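Local coordinates for orotidine 5'-phosphate decarboxylase (Lactobacillus acidophilus, PDB 3TFX), which probably catalyses the decarboxylation of orotidine 5'-monophosphate to UMP, the last step of de novo UMP synthesis, at residues 91-102 with 149-159; 29-38 with 55-63. One frame throughout, in Å; residues are numbered along the deposited sequence.

Interaction 1. Residues 91-102 with 149-159; sequences ALGGSQMIKSAK and LAKMAKHSGAD
Apolar contact centres on I98, whose two branches reach different parts of 149-159. Its CD1 lies 3.9 Å from CE of M152 (selenomethionine) and also meets A153, while CG2 turns to the chain leaving the helix and comes within 4.0 Å of A158 CB. The M152 chain, bent at chi3 (65°), brings CE to 3.2 Å from A91 O, with SE beside the backbone N of S95. One turn earlier, A91 CB packs on L149 CG at 3.7 Å, and the L149 CD2 methyl reaches that of L92.

The segments belong to neighbouring outer helices of a TIM barrel, 95-108 and 142-155; the axes of 95-102 and 149-155 approach to 9.2 Å and cross at -44°. E135 of the second subunit binds S95 N and packs on L149 and M152, placing this end at the dimer interface.

The hydroxyls S95 OG and S156 OG stand 2.9 Å apart, and S156 OG, just past the helix, donates to M152 O of its last turn at 2.6 Å. At the other end K102, bent at chi2 (66°), runs past G157 O to a salt bridge of 2.7 Å from NZ to D159 OD2, on the syn lone pair; L118 N binds the same oxygen.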
loop_
_atom_site.group_PDB
_atom_site.type_symbol
_atom_site.label_atom_id
_atom_site.label_comp_id
_atom_site.label_asym_id
_atom_site.label_seq_id
_atom_site.Cartn_x
_atom_site.Cartn_y
_atom_site.Cartn_z
ATOM N N ALA A 91 -0.365 0.239 10.512
ATOM C CA ALA A 91 0.189 0.600 11.821
ATOM C C ALA A 91 1.614 0.056 11.977
ATOM O O ALA A 91 2.439 0.665 12.646
ATOM C CB ALA A 91 -0.689 0.076 12.965
ATOM N N LEU A 92 1.888 -1.084 11.350
ATOM C CA LEU A 92 3.243 -1.635 11.278
ATOM C C LEU A 92 4.284 -0.645 10.718
ATOM O O LEU A 92 5.477 -0.774 11.000
ATOM C CB LEU A 92 3.247 -2.939 10.470
ATOM C CG LEU A 92 2.643 -4.175 11.144
ATOM C CD1 LEU A 92 2.684 -5.380 10.191
ATOM C CD2 LEU A 92 3.354 -4.503 12.448
ATOM N N GLY A 93 3.817 0.342 9.946
ATOM C CA GLY A 93 4.668 1.430 9.452
ATOM C C GLY A 93 5.144 2.398 10.526
ATOM O O GLY A 93 6.031 3.230 10.279
ATOM N N GLY A 94 4.539 2.308 11.713
ATOM C CA GLY A 94 4.997 3.081 12.850
ATOM C C GLY A 94 4.284 4.399 13.101
ATOM O O GLY A 94 3.544 4.924 12.245
ATOM N N SER A 95 4.542 4.927 14.292
ATOM C CA SER A 95 3.900 6.118 14.828
ATOM C C SER A 95 4.010 7.379 13.965
ATOM O O SER A 95 3.008 8.077 13.731
ATOM C CB SER A 95 4.502 6.424 16.200
ATOM O OG SER A 95 3.812 7.507 16.759
ATOM N N GLN A 96 5.229 7.695 13.529
ATOM C CA GLN A 96 5.450 8.902 12.734
ATOM C C GLN A 96 4.761 8.836 11.367
ATOM O O GLN A 96 4.235 9.842 10.870
ATOM C CB GLN A 96 6.946 9.223 12.578
ATOM C CG GLN A 96 7.186 10.514 11.768
ATOM C CD GLN A 96 6.568 11.753 12.423
ATOM O OE1 GLN A 96 6.803 12.019 13.608
ATOM N NE2 GLN A 96 5.775 12.516 11.652
HETATM N N MSE A 97 4.762 7.647 10.774
HETATM C CA MSE A 97 4.121 7.445 9.479
HETATM C C MSE A 97 2.612 7.698 9.566
HETATM O O MSE A 97 2.007 8.284 8.660
HETATM C CB MSE A 97 4.400 6.032 8.968
HETATM C CG MSE A 97 4.123 5.873 7.494
HETATM SE SE MSE A 97 3.442 4.090 7.083
HETATM C CE MSE A 97 1.714 4.214 7.997
ATOM N N ILE A 98 2.007 7.271 10.670
ATOM C CA ILE A 98 0.575 7.483 10.867
ATOM C C ILE A 98 0.289 8.989 11.003
ATOM O O ILE A 98 -0.628 9.506 10.354
ATOM C CB ILE A 98 0.021 6.675 12.067
ATOM C CG1 ILE A 98 0.152 5.172 11.815
ATOM C CG2 ILE A 98 -1.445 7.060 12.374
ATOM C CD1 ILE A 98 -0.117 4.296 13.070
ATOM N N LYS A 99 1.083 9.684 11.828
ATOM C CA LYS A 99 0.943 11.138 11.990
ATOM C C LYS A 99 1.097 11.872 10.659
ATOM O O LYS A 99 0.334 12.799 10.367
ATOM C CB LYS A 99 1.960 11.712 12.994
ATOM C CG LYS A 99 1.803 11.213 14.426
ATOM C CD LYS A 99 3.014 11.626 15.281
ATOM C CE LYS A 99 2.945 11.050 16.685
ATOM N NZ LYS A 99 4.124 11.538 17.495
ATOM N N SER A 100 2.083 11.459 9.857
ATOM C CA SER A 100 2.327 12.097 8.552
ATOM C C SER A 100 1.167 11.844 7.594
ATOM O O SER A 100 0.766 12.721 6.844
ATOM C CB SER A 100 3.662 11.620 7.955
ATOM O OG SER A 100 4.766 12.121 8.700
ATOM N N ALA A 101 0.607 10.644 7.653
ATOM C CA ALA A 101 -0.544 10.283 6.830
ATOM C C ALA A 101 -1.715 11.227 7.101
ATOM O O ALA A 101 -2.322 11.762 6.169
ATOM C CB ALA A 101 -0.935 8.834 7.077
ATOM N N LYS A 102 -1.992 11.467 8.379
ATOM C CA LYS A 102 -3.079 12.350 8.769
ATOM C C LYS A 102 -2.810 13.795 8.339
ATOM O O LYS A 102 -3.723 14.460 7.845
ATOM C CB LYS A 102 -3.357 12.286 10.280
ATOM C CG LYS A 102 -4.632 13.067 10.713
ATOM C CD LYS A 102 -5.934 12.450 10.147
ATOM C CE LYS A 102 -7.169 13.369 10.374
ATOM N NZ LYS A 102 -8.461 12.870 9.718
ATOM N N LEU A 149 -0.913 -2.095 18.474
ATOM C CA LEU A 149 -0.972 -1.360 17.204
ATOM C C LEU A 149 -2.154 -0.381 17.182
ATOM O O LEU A 149 -2.011 0.757 16.761
ATOM C CB LEU A 149 -1.092 -2.348 16.042
ATOM C CG LEU A 149 0.139 -2.762 15.219
ATOM C CD1 LEU A 149 1.493 -2.395 15.804
ATOM C CD2 LEU A 149 0.071 -4.208 14.823
ATOM N N ALA A 150 -3.314 -0.827 17.663
ATOM C CA ALA A 150 -4.497 0.023 17.696
ATOM C C ALA A 150 -4.311 1.247 18.613
ATOM O O ALA A 150 -4.581 2.375 18.198
ATOM C CB ALA A 150 -5.728 -0.780 18.081
ATOM N N LYS A 151 -3.840 1.022 19.842
ATOM C CA LYS A 151 -3.593 2.111 20.795
ATOM C C LYS A 151 -2.625 3.145 20.220
ATOM O O LYS A 151 -2.889 4.353 20.264
ATOM C CB LYS A 151 -3.055 1.575 22.122
ATOM C CG LYS A 151 -4.099 0.941 23.028
ATOM C CD LYS A 151 -3.498 0.381 24.309
ATOM C CE LYS A 151 -2.988 1.482 25.243
ATOM N NZ LYS A 151 -4.088 2.344 25.796
HETATM N N MSE A 152 -1.523 2.654 19.656
HETATM C CA MSE A 152 -0.530 3.511 19.027
HETATM C C MSE A 152 -1.114 4.333 17.887
HETATM O O MSE A 152 -0.791 5.516 17.757
HETATM C CB MSE A 152 0.671 2.701 18.528
HETATM C CG MSE A 152 1.827 3.577 18.020
HETATM SE SE MSE A 152 3.138 2.572 16.978
HETATM C CE MSE A 152 2.006 2.078 15.466
ATOM N N ALA A 153 -1.961 3.710 17.071
ATOM C CA ALA A 153 -2.639 4.417 15.983
ATOM C C ALA A 153 -3.492 5.563 16.515
ATOM O O ALA A 153 -3.419 6.683 15.998
ATOM C CB ALA A 153 -3.504 3.446 15.160
ATOM N N LYS A 154 -4.303 5.276 17.536
ATOM C CA LYS A 154 -5.073 6.319 18.237
ATOM C C LYS A 154 -4.169 7.461 18.719
ATOM O O LYS A 154 -4.470 8.618 18.481
ATOM C CB LYS A 154 -5.886 5.729 19.403
ATOM C CG LYS A 154 -6.432 6.728 20.440
ATOM C CD LYS A 154 -7.560 7.580 19.894
ATOM C CE LYS A 154 -8.181 8.488 20.950
ATOM N NZ LYS A 154 -9.233 9.366 20.333
ATOM N N HIS A 155 -3.053 7.132 19.371
ATOM C CA HIS A 155 -2.131 8.176 19.848
ATOM C C HIS A 155 -1.323 8.850 18.749
ATOM O O HIS A 155 -0.616 9.814 19.015
ATOM C CB HIS A 155 -1.200 7.647 20.940
ATOM C CG HIS A 155 -1.922 7.183 22.163
ATOM N ND1 HIS A 155 -2.967 7.889 22.720
ATOM C CD2 HIS A 155 -1.754 6.085 22.936
ATOM C CE1 HIS A 155 -3.426 7.237 23.773
ATOM N NE2 HIS A 155 -2.698 6.145 23.933
ATOM N N SER A 156 -1.459 8.370 17.516
ATOM C CA SER A 156 -0.702 8.915 16.397
ATOM C C SER A 156 -1.528 9.622 15.321
ATOM O O SER A 156 -1.054 9.796 14.200
ATOM C CB SER A 156 0.139 7.816 15.753
ATOM O OG SER A 156 0.953 7.186 16.720
ATOM N N GLY A 157 -2.758 10.010 15.641
ATOM C CA GLY A 157 -3.611 10.707 14.672
ATOM C C GLY A 157 -4.557 9.880 13.809
ATOM O O GLY A 157 -5.281 10.433 12.984
ATOM N N ALA A 158 -4.569 8.563 13.974
ATOM C CA ALA A 158 -5.560 7.751 13.248
ATOM C C ALA A 158 -6.954 8.013 13.811
ATOM O O ALA A 158 -7.120 8.205 15.004
ATOM C CB ALA A 158 -5.228 6.278 13.323
ATOM N N ASP A 159 -7.957 8.018 12.946
ATOM C CA ASP A 159 -9.332 8.210 13.387
ATOM C C ASP A 159 -10.032 6.907 13.760
ATOM O O ASP A 159 -11.094 6.917 14.384
ATOM C CB ASP A 159 -10.116 8.935 12.310
ATOM C CG ASP A 159 -9.512 10.270 11.973
ATOM O OD1 ASP A 159 -9.463 11.141 12.869
ATOM O OD2 ASP A 159 -9.086 10.447 10.816
#

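Interaction 2. Residues 29-38 with 55-63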
loop_
_atom_site.group_PDB
_atom_site.type_symbol
_atom_site.label_atom_id
_atom_site.label_comp_id
_atom_site.label_asym_id
_atom_site.label_seq_id
_atom_site.Cartn_x
_atom_site.Cartn_y
_atom_site.Cartn_z
ATOM N N PRO A 29 -26.702 7.972 -5.563
ATOM C CA PRO A 29 -25.304 8.097 -5.172
ATOM C C PRO A 29 -25.103 8.628 -3.754
ATOM O O PRO A 29 -24.242 8.141 -3.046
ATOM C CB PRO A 29 -24.741 9.064 -6.221
ATOM C CG PRO A 29 -25.532 8.749 -7.452
ATOM C CD PRO A 29 -26.915 8.383 -6.973
ATOM N N HIS A 30 -25.925 9.580 -3.340
ATOM C CA HIS A 30 -25.825 10.175 -2.007
ATOM C C HIS A 30 -26.179 9.229 -0.870
ATOM O O HIS A 30 -25.928 9.546 0.294
ATOM C CB HIS A 30 -26.652 11.462 -1.929
ATOM C CG HIS A 30 -26.083 12.574 -2.758
ATOM N ND1 HIS A 30 -25.018 13.344 -2.340
ATOM C CD2 HIS A 30 -26.410 13.026 -3.995
ATOM C CE1 HIS A 30 -24.725 14.232 -3.271
ATOM N NE2 HIS A 30 -25.553 14.059 -4.288
ATOM N N ASP A 31 -26.737 8.067 -1.218
ATOM C CA ASP A 31 -27.073 7.041 -0.246
ATOM C C ASP A 31 -26.090 5.865 -0.303
ATOM O O ASP A 31 -26.292 4.861 0.366
ATOM C CB ASP A 31 -28.515 6.538 -0.471
ATOM C CG ASP A 31 -29.550 7.662 -0.405
ATOM O OD1 ASP A 31 -29.310 8.644 0.326
ATOM O OD2 ASP A 31 -30.592 7.575 -1.100
ATOM N N VAL A 32 -25.044 5.966 -1.115
ATOM C CA VAL A 32 -24.158 4.822 -1.266
ATOM C C VAL A 32 -22.696 5.085 -0.928
ATOM O O VAL A 32 -22.111 6.121 -1.282
ATOM C CB VAL A 32 -24.418 3.980 -2.572
ATOM C CG1 VAL A 32 -25.458 4.620 -3.495
ATOM C CG2 VAL A 32 -23.137 3.577 -3.286
ATOM N N PHE A 33 -22.153 4.131 -0.178
ATOM C CA PHE A 33 -20.823 4.197 0.384
ATOM C C PHE A 33 -20.170 2.900 -0.068
ATOM O O PHE A 33 -20.615 1.815 0.304
ATOM C CB PHE A 33 -20.920 4.270 1.926
ATOM C CG PHE A 33 -19.659 4.775 2.632
ATOM C CD1 PHE A 33 -19.759 5.391 3.879
ATOM C CD2 PHE A 33 -18.388 4.634 2.066
ATOM C CE1 PHE A 33 -18.624 5.846 4.563
ATOM C CE2 PHE A 33 -17.239 5.105 2.733
ATOM C CZ PHE A 33 -17.362 5.710 3.988
ATOM N N VAL A 34 -19.128 2.999 -0.889
ATOM C CA VAL A 34 -18.460 1.793 -1.376
ATOM C C VAL A 34 -16.987 1.720 -0.977
ATOM O O VAL A 34 -16.361 2.743 -0.670
ATOM C CB VAL A 34 -18.580 1.627 -2.922
ATOM C CG1 VAL A 34 -20.038 1.485 -3.338
ATOM C CG2 VAL A 34 -17.898 2.786 -3.646
ATOM N N LYS A 35 -16.447 0.500 -0.995
ATOM C CA LYS A 35 -15.027 0.276 -0.746
ATOM C C LYS A 35 -14.365 -0.308 -1.981
ATOM O O LYS A 35 -14.795 -1.347 -2.475
ATOM C CB LYS A 35 -14.805 -0.692 0.425
ATOM C CG LYS A 35 -13.312 -0.880 0.808
ATOM C CD LYS A 35 -13.145 -1.824 1.974
ATOM C CE LYS A 35 -13.005 -3.273 1.537
ATOM N NZ LYS A 35 -11.578 -3.730 1.533
ATOM N N VAL A 36 -13.320 0.358 -2.460
ATOM C CA VAL A 36 -12.448 -0.185 -3.509
ATOM C C VAL A 36 -10.988 -0.220 -3.057
ATOM O O VAL A 36 -10.532 0.621 -2.274
ATOM C CB VAL A 36 -12.594 0.581 -4.842
ATOM C CG1 VAL A 36 -13.932 0.238 -5.489
ATOM C CG2 VAL A 36 -12.487 2.086 -4.627
ATOM N N GLY A 37 -10.273 -1.220 -3.533
ATOM C CA GLY A 37 -8.910 -1.446 -3.114
ATOM C C GLY A 37 -7.983 -1.367 -4.294
ATOM O O GLY A 37 -8.297 -0.725 -5.297
HETATM N N MSE A 38 -6.837 -2.024 -4.156
HETATM C CA MSE A 38 -5.840 -2.134 -5.224
HETATM C C MSE A 38 -6.401 -2.658 -6.539
HETATM O O MSE A 38 -6.050 -2.155 -7.593
HETATM C CB MSE A 38 -4.737 -3.101 -4.807
HETATM C CG MSE A 38 -3.697 -2.508 -3.946
HETATM SE SE MSE A 38 -2.535 -3.964 -3.425
HETATM C CE MSE A 38 -1.912 -3.151 -1.756
ATOM N N GLN A 55 -20.125 13.006 -8.097
ATOM C CA GLN A 55 -21.513 12.537 -8.086
ATOM C C GLN A 55 -22.105 12.364 -6.689
ATOM O O GLN A 55 -23.318 12.172 -6.554
ATOM C CB GLN A 55 -21.617 11.189 -8.791
ATOM C CG GLN A 55 -21.405 11.223 -10.281
ATOM C CD GLN A 55 -21.521 9.838 -10.876
ATOM O OE1 GLN A 55 -22.511 9.131 -10.645
ATOM N NE2 GLN A 55 -20.510 9.429 -11.637
ATOM N N GLY A 56 -21.265 12.390 -5.653
ATOM C CA GLY A 56 -21.762 12.235 -4.288
ATOM C C GLY A 56 -21.572 10.867 -3.645
ATOM O O GLY A 56 -21.983 10.670 -2.503
ATOM N N TYR A 57 -20.958 9.920 -4.354
ATOM C CA TYR A 57 -20.601 8.637 -3.748
ATOM C C TYR A 57 -19.605 8.850 -2.604
ATOM O O TYR A 57 -18.701 9.700 -2.694
ATOM C CB TYR A 57 -20.017 7.676 -4.779
ATOM C CG TYR A 57 -21.026 7.110 -5.763
ATOM C CD1 TYR A 57 -21.932 6.122 -5.371
ATOM C CD2 TYR A 57 -21.071 7.561 -7.085
ATOM C CE1 TYR A 57 -22.866 5.599 -6.271
ATOM C CE2 TYR A 57 -22.001 7.044 -7.996
ATOM C CZ TYR A 57 -22.898 6.071 -7.575
ATOM O OH TYR A 57 -23.827 5.550 -8.462
ATOM N N LYS A 58 -19.806 8.130 -1.501
ATOM C CA LYS A 58 -18.798 8.084 -0.453
ATOM C C LYS A 58 -17.900 6.873 -0.746
ATOM O O LYS A 58 -18.399 5.779 -1.024
ATOM C CB LYS A 58 -19.433 8.033 0.938
ATOM C CG LYS A 58 -20.090 9.351 1.381
ATOM C CD LYS A 58 -20.416 9.345 2.880
ATOM C CE LYS A 58 -21.711 10.120 3.226
ATOM N NZ LYS A 58 -21.637 11.607 3.033
ATOM N N ILE A 59 -16.589 7.087 -0.754
ATOM C CA ILE A 59 -15.626 6.026 -1.068
ATOM C C ILE A 59 -14.662 5.778 0.080
ATOM O O ILE A 59 -14.037 6.698 0.589
ATOM C CB ILE A 59 -14.823 6.290 -2.410
ATOM C CG1 ILE A 59 -15.669 5.960 -3.647
ATOM C CG2 ILE A 59 -13.562 5.436 -2.494
ATOM C CD1 ILE A 59 -16.587 7.070 -4.067
ATOM N N PHE A 60 -14.568 4.507 0.481
ATOM C CA PHE A 60 -13.498 4.019 1.335
ATOM C C PHE A 60 -12.435 3.548 0.350
ATOM O O PHE A 60 -12.571 2.494 -0.261
ATOM C CB PHE A 60 -14.052 2.898 2.249
ATOM C CG PHE A 60 -13.019 2.149 3.070
ATOM C CD1 PHE A 60 -11.671 2.512 3.102
ATOM C CD2 PHE A 60 -13.420 1.062 3.828
ATOM C CE1 PHE A 60 -10.750 1.783 3.872
ATOM C CE2 PHE A 60 -12.514 0.335 4.601
ATOM C CZ PHE A 60 -11.177 0.693 4.624
ATOM N N LEU A 61 -11.397 4.365 0.148
ATOM C CA LEU A 61 -10.288 3.969 -0.716
ATOM C C LEU A 61 -9.213 3.240 0.086
ATOM O O LEU A 61 -8.428 3.857 0.822
ATOM C CB LEU A 61 -9.700 5.173 -1.464
ATOM C CG LEU A 61 -8.549 4.887 -2.437
ATOM C CD1 LEU A 61 -8.848 3.704 -3.368
ATOM C CD2 LEU A 61 -8.262 6.120 -3.237
ATOM N N ASP A 62 -9.181 1.922 -0.092
ATOM C CA ASP A 62 -8.473 1.019 0.797
ATOM C C ASP A 62 -7.171 0.512 0.165
ATOM O O ASP A 62 -7.110 -0.610 -0.362
ATOM C CB ASP A 62 -9.412 -0.137 1.151
ATOM C CG ASP A 62 -8.811 -1.127 2.145
ATOM O OD1 ASP A 62 -7.695 -0.899 2.681
ATOM O OD2 ASP A 62 -9.478 -2.150 2.385
ATOM N N LEU A 63 -6.132 1.342 0.253
ATOM C CA LEU A 63 -4.832 1.070 -0.366
ATOM C C LEU A 63 -3.723 0.718 0.636
ATOM O O LEU A 63 -2.601 0.417 0.217
ATOM C CB LEU A 63 -4.408 2.285 -1.193
ATOM C CG LEU A 63 -4.696 2.407 -2.692
ATOM C CD1 LEU A 63 -5.799 1.483 -3.239
ATOM C CD2 LEU A 63 -4.918 3.884 -3.087
HETATM O O HOH W 1 -6.276 -2.922 -1.292
#
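P29 lies over the Y57 ring, its CB 3.8 Å from the ring centroid and only 10° off the normal, while CG sits near CZ. At the edge of the same ring, V32 CG2 approaches CD1 to 3.5 Å. Beside this pair, G56 CA lies over a face of the H30 imidazole; the positive phi of G56 belongs to a Schellman motif ending the preceding helix.

Further along, F33 and K58 overlap in a CH-pi contact, K58 CB being 3.8 Å from the F33 ring centroid, and the ring edge points at F60 N. The backbones form a parallel ladder: K58 N to V32 O, V34 N to K58 O, F60 N to V34 O, V36 N to F60 O and D62 N to V36 O, the last at 2.9 Å and nearly straight (174°). These are strands 2 and 3 of the eight-stranded TIM barrel, joined right-handedly by helices as in the beta-alpha-beta units of this fold. V34, V36, I59 and L61 point to the face covered by those helices; F33, K35 and F60 point into the barrel.

K35 belongs to the predicted substrate site. With CG anti to the backbone N (chi1 -175°), its chain lies alongside F60, CD 3.4 Å from F60 CD2, then bends at chi3 and chi4 to make a salt bridge from NZ to D62 OD2 (2.8 Å), on its anti lone pair. D62 OD1 forms a salt bridge with K64, the predicted proton donor, and a hydrogen bond with T88 OG1. A methionine in place of K35 would probably leave D62 OD2 without this cationic mate. Past the ladder, a water accepts from M38 N and donates to D62 O (2.6 Å).

Overall arrangement
After strand 7-10 and helix 16-24, the chain enters strand 33-36, passes through helices 38-44 and 46-54 and returns as strand 58-65, so interaction 2 closes a short, largely helical loop of 16 residues. Only later does 91-102 leave strand 86-90, and 46 residues on, beyond strand 117-121, the segment 149-159 meets it to close interaction 1. The two loops therefore follow in series, neither nesting nor crossing. Interaction 2 joins adjacent strands of the barrel wall, whereas interaction 1 joins outer helices. Their centres are about 23 Å apart, on opposite sides of the chain's centre, with nearest atoms about 10 Å apart. Both also touch the second subunit of the homodimer.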